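Local coordinates for protein NADH oxidase (Thermus thermophilus, PDB 6RVB) that is an FAD-containing flavoenzyme that reduces coenzyme A disulfide with electrons from NADH, at residues 187-192 and 353-358; 337-342 and 403-408. All blocks are in the same frame, centred on the assembly; numbering follows the deposited sequence.

Contact 1: 187-192 and 353-358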
# COMPACT_ATOMS: atom_id res chain seq x y z
N HIS A 187 11.61 18.82 8.50
CA HIS A 187 10.46 18.74 9.35
C HIS A 187 10.20 17.31 9.72
O HIS A 187 9.26 17.08 10.42
CB HIS A 187 9.25 19.37 8.67
CG HIS A 187 9.34 20.88 8.57
ND1 HIS A 187 8.76 21.63 7.55
CD2 HIS A 187 9.96 21.77 9.38
CE1 HIS A 187 9.01 22.91 7.76
NE2 HIS A 187 9.76 23.02 8.85
N TRP A 188 11.01 16.35 9.25
CA TRP A 188 10.88 14.97 9.67
C TRP A 188 12.18 14.45 10.24
O TRP A 188 13.28 14.87 9.82
CB TRP A 188 10.42 14.07 8.53
CG TRP A 188 9.96 12.78 8.99
CD1 TRP A 188 10.61 11.64 8.96
CD2 TRP A 188 8.68 12.49 9.52
NE1 TRP A 188 9.86 10.61 9.47
CE2 TRP A 188 8.65 11.12 9.83
CE3 TRP A 188 7.54 13.24 9.78
CZ2 TRP A 188 7.56 10.51 10.41
CZ3 TRP A 188 6.47 12.64 10.37
CH2 TRP A 188 6.49 11.30 10.68
N ASP A 189 12.06 13.47 11.13
CA ASP A 189 13.21 12.72 11.65
C ASP A 189 14.35 12.48 10.65
O ASP A 189 14.12 12.43 9.42
CB ASP A 189 12.71 11.43 12.19
CG ASP A 189 12.05 11.60 13.51
OD1 ASP A 189 12.36 12.58 14.24
OD2 ASP A 189 11.26 10.71 13.80
N PRO A 190 15.60 12.45 11.14
CA PRO A 190 16.66 12.78 10.15
C PRO A 190 17.19 11.63 9.30
O PRO A 190 17.96 11.98 8.42
CB PRO A 190 17.76 13.41 11.00
CG PRO A 190 17.61 12.82 12.21
CD PRO A 190 16.11 12.68 12.48
N GLU A 191 16.74 10.38 9.55
CA GLU A 191 17.06 9.20 8.73
C GLU A 191 16.49 9.41 7.30
O GLU A 191 17.10 9.04 6.28
CB GLU A 191 16.45 7.91 9.30
CG GLU A 191 16.98 7.33 10.55
CD GLU A 191 16.52 7.95 11.93
OE1 GLU A 191 16.13 9.18 12.01
OE2 GLU A 191 16.62 7.14 12.94
N VAL A 192 15.29 9.99 7.24
CA VAL A 192 14.67 10.22 5.96
C VAL A 192 15.44 11.31 5.26
O VAL A 192 15.83 11.14 4.15
CB VAL A 192 13.16 10.54 6.06
CG1 VAL A 192 12.63 11.11 4.72
CG2 VAL A 192 12.47 9.31 6.46
N ALA A 353 8.21 9.26 23.94
CA ALA A 353 8.27 8.57 22.65
C ALA A 353 9.58 7.92 22.24
O ALA A 353 10.60 8.32 22.63
CB ALA A 353 7.83 9.51 21.60
N LYS A 354 9.51 6.91 21.40
CA LYS A 354 10.67 6.22 20.91
C LYS A 354 10.47 6.04 19.41
O LYS A 354 9.36 6.10 18.92
CB LYS A 354 10.81 4.86 21.64
CG LYS A 354 11.48 4.96 23.03
CD LYS A 354 11.54 3.60 23.72
CE LYS A 354 12.62 3.53 24.79
NZ LYS A 354 13.99 3.99 24.31
N LYS A 355 11.55 5.82 18.67
CA LYS A 355 11.44 5.39 17.28
C LYS A 355 12.10 4.07 16.95
O LYS A 355 12.93 3.58 17.72
CB LYS A 355 11.97 6.45 16.33
CG LYS A 355 13.39 6.57 16.27
CD LYS A 355 13.77 7.74 15.42
CE LYS A 355 15.24 8.07 15.49
NZ LYS A 355 15.32 9.52 15.08
N VAL A 356 11.75 3.50 15.82
CA VAL A 356 12.45 2.39 15.29
C VAL A 356 12.59 2.63 13.79
O VAL A 356 11.71 3.23 13.19
CB VAL A 356 11.73 1.08 15.68
CG1 VAL A 356 10.57 0.82 14.80
CG2 VAL A 356 12.61 -0.01 15.43
N PHE A 357 13.68 2.23 13.14
CA PHE A 357 13.83 2.58 11.70
C PHE A 357 14.57 1.46 10.99
O PHE A 357 15.76 1.26 11.27
CB PHE A 357 14.63 3.88 11.55
CG PHE A 357 14.80 4.36 10.16
CD1 PHE A 357 15.86 3.94 9.40
CD2 PHE A 357 13.89 5.26 9.59
CE1 PHE A 357 16.02 4.35 8.03
CE2 PHE A 357 14.03 5.70 8.21
CZ PHE A 357 15.09 5.22 7.45
N ILE A 358 13.88 0.72 10.14
CA ILE A 358 14.42 -0.50 9.63
C ILE A 358 14.51 -0.38 8.14
O ILE A 358 13.84 0.46 7.62
CB ILE A 358 13.73 -1.79 10.06
CG1 ILE A 358 12.35 -1.87 9.50
CG2 ILE A 358 13.68 -1.85 11.44
CD1 ILE A 358 12.30 -2.37 8.17
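Glu191, in the first turn of helix 190-202, sits opposite Phe357 of the outermost strand of an antiparallel sheet, their CA atoms 7.9 Å apart, while the CA atoms of Asp189, the residue just before the helix, and Lys355 are 9.4 Å apart. The contact joins two parts of the pyridine nucleotide-disulfide oxidoreductase fold: the helix leads into strand 205-208 of the parallel, Rossmann-type NAD domain, and strand 353-361 edges the sheet of the dimerisation domain. Glu191 meets both strand residues. Its CB stands over the centre of the Phe357 ring, 3.5 Å from the centroid and 13° off the normal, the geometry of a CH-pi contact. CG lies over the same ring near its root, 3.7 Å from Phe357 CG, as the two side chains slide past each other in opposite directions. A bend at chi2 (80°) then turns the carboxylate toward Lys355, whose chain, extended beyond CG, comes from the opposite direction. There Lys355 NZ donates to the syn lone pair of Glu191 OE1 at 3.2 Å, a hydrogen-bonded salt bridge. An alanine here takes away the flat support under Glu191 CB and CG, which would probably open a gap between helix and strand and leave the carboxylate less firmly aimed at Lys355. The Phe357 ring also meets that of Trp374 on the neighbouring strand. Val192 CG2 adds an apolar touch, 4.3 Å from Phe357 CE2. Asp189 is committed elsewhere: OD2 accepts from Leu343 N and OD1 from Glu344 N, at the start of helix 343-348. Lys355 NZ lies 4.3 Å from Asp189 OD1, an attraction between opposite charges too far apart for a salt bridge.

Contact 2: 337-342 and 403-408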
# COMPACT_ATOMS: atom_id res chain seq x y z
N ALA A 337 7.01 8.68 2.22
CA ALA A 337 5.75 8.95 2.83
C ALA A 337 5.78 9.05 4.35
O ALA A 337 6.38 8.24 5.01
CB ALA A 337 4.75 8.02 2.37
N THR A 338 5.12 10.04 4.92
CA THR A 338 5.08 10.19 6.36
C THR A 338 3.63 10.33 6.76
O THR A 338 2.78 10.58 5.91
CB THR A 338 5.87 11.47 6.84
OG1 THR A 338 5.47 12.71 6.17
CG2 THR A 338 7.31 11.23 6.60
N THR A 339 3.37 10.22 8.06
CA THR A 339 2.04 10.25 8.62
C THR A 339 2.21 10.38 10.13
O THR A 339 3.16 9.81 10.73
CB THR A 339 1.27 8.95 8.27
OG1 THR A 339 -0.09 9.20 8.50
CG2 THR A 339 1.69 7.68 9.12
N GLY A 340 1.28 11.06 10.80
CA GLY A 340 1.42 11.17 12.23
C GLY A 340 2.49 12.17 12.60
O GLY A 340 2.82 13.00 11.79
N LEU A 341 2.99 12.07 13.83
CA LEU A 341 4.17 12.83 14.32
C LEU A 341 5.51 12.11 14.11
O LEU A 341 5.63 10.89 14.19
CB LEU A 341 4.01 13.09 15.84
CG LEU A 341 2.66 13.41 16.49
CD1 LEU A 341 2.66 13.59 17.97
CD2 LEU A 341 2.16 14.73 15.92
N SER A 342 6.54 12.89 13.90
CA SER A 342 7.88 12.36 13.96
C SER A 342 8.31 12.28 15.40
O SER A 342 7.77 12.96 16.22
CB SER A 342 8.79 13.36 13.35
OG SER A 342 8.90 14.48 14.22
N VAL A 403 -1.49 2.00 5.79
CA VAL A 403 -1.79 1.12 6.89
C VAL A 403 -1.66 1.86 8.21
O VAL A 403 -2.54 1.78 9.07
CB VAL A 403 -0.92 -0.13 6.91
CG1 VAL A 403 -1.24 -0.94 8.20
CG2 VAL A 403 -1.30 -0.98 5.76
N LEU A 404 -0.57 2.60 8.38
CA LEU A 404 -0.33 3.26 9.62
C LEU A 404 -1.31 4.36 9.80
O LEU A 404 -1.76 4.57 10.92
CB LEU A 404 1.08 3.81 9.66
CG LEU A 404 2.24 2.87 9.45
CD1 LEU A 404 3.47 3.77 9.31
CD2 LEU A 404 2.31 1.98 10.63
N ALA A 405 -1.69 5.05 8.73
CA ALA A 405 -2.77 6.01 8.85
C ALA A 405 -4.04 5.33 9.31
O ALA A 405 -4.75 5.86 10.17
CB ALA A 405 -3.00 6.75 7.63
N ALA A 406 -4.36 4.14 8.82
CA ALA A 406 -5.54 3.44 9.39
C ALA A 406 -5.45 3.24 10.92
O ALA A 406 -6.40 3.43 11.63
CB ALA A 406 -5.74 2.19 8.74
N LEU A 407 -4.27 2.85 11.41
CA LEU A 407 -4.04 2.61 12.83
C LEU A 407 -4.06 3.88 13.63
O LEU A 407 -4.71 3.97 14.63
CB LEU A 407 -2.75 1.84 13.04
CG LEU A 407 -2.78 0.38 12.56
CD1 LEU A 407 -1.44 -0.15 12.53
CD2 LEU A 407 -3.58 -0.42 13.48
N LEU A 408 -3.35 4.89 13.18
CA LEU A 408 -3.43 6.18 13.79
C LEU A 408 -4.85 6.70 14.01
O LEU A 408 -5.09 7.53 14.89
CB LEU A 408 -2.64 7.16 12.94
CG LEU A 408 -1.34 7.75 13.51
CD1 LEU A 408 -0.66 6.81 14.36
CD2 LEU A 408 -0.52 8.02 12.41
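Leu408 N donates to Leu404 O at 2.8 Å, and this helical bond, the shorter of the two backbone bonds within helical residues 403-408, holds two leucines one turn apart, both with side chains facing Thr339. Between helix and strand themselves there is no hydrogen bond; the evidence is of apolar packing. Thr339 carries it. Its CG2 meets Leu404 CB at 4.0 Å from one turn and Leu408 CD2, also at 4.0 Å, from the next, so the methyl touches both leucines. With Leu408 the meeting is tip to tip, whereas Leu404 is crossed at a slant. The hydroxyl takes another course: OG1 is anti to the backbone N (chi1 -164°), which sets it beside Ala405, 3.9 Å from Ala405 CB. That methyl offers no polar partner, but OG1 is hydrogen-bonded to the hydroxyl of Thr326, so the buried oxygen is satisfied by the residue just ahead of strand 327-331. Next along the strand, Leu408 CD2 comes down on the backbone, 3.7 Å from Gly340 CA. With phi of Gly340 at 76°, a beta carbon would collide with the Thr339 carbonyl oxygen, and it would also run into Leu408 CD2; the bare backbone lets the leucine methyl approach it directly. The strand and helix axes run almost parallel, 4° apart, with a closest approach of 8.4 Å, a helix laid on one face of the dimerisation-domain sheet. In that sheet strand 334-340 lies between strands 327-331 and 386-393. Helix 414-418 packs on Leu404 and Leu407, and the second subunit reaches helix 401-409 through its Asp402, Leu420 and Asp421, which places this sheet-borne helix at the dimer interface.

How the contacts relate
From the N terminus the segments come in the order 187-192, 337-342, 353-358 and 403-408, so the two contacts cross. Contact 1 closes a span of 160 residues, bringing the NAD domain back onto the dimerisation-domain sheet at its outermost strand 353-361. Contact 2 opens within that span and closes beyond it, over 60 residues, laying helix 401-409 on the same sheet. Strands 334-340 and 353-361 are not neighbours there: 386-393 and 372-380 separate them. Trp188 bridges the 13 Å between the contact centres, its CD2 lying 3.5 Å from Thr338 CG2. Together the contacts tie the NAD domain, the sheet and its helix at the dimer interface.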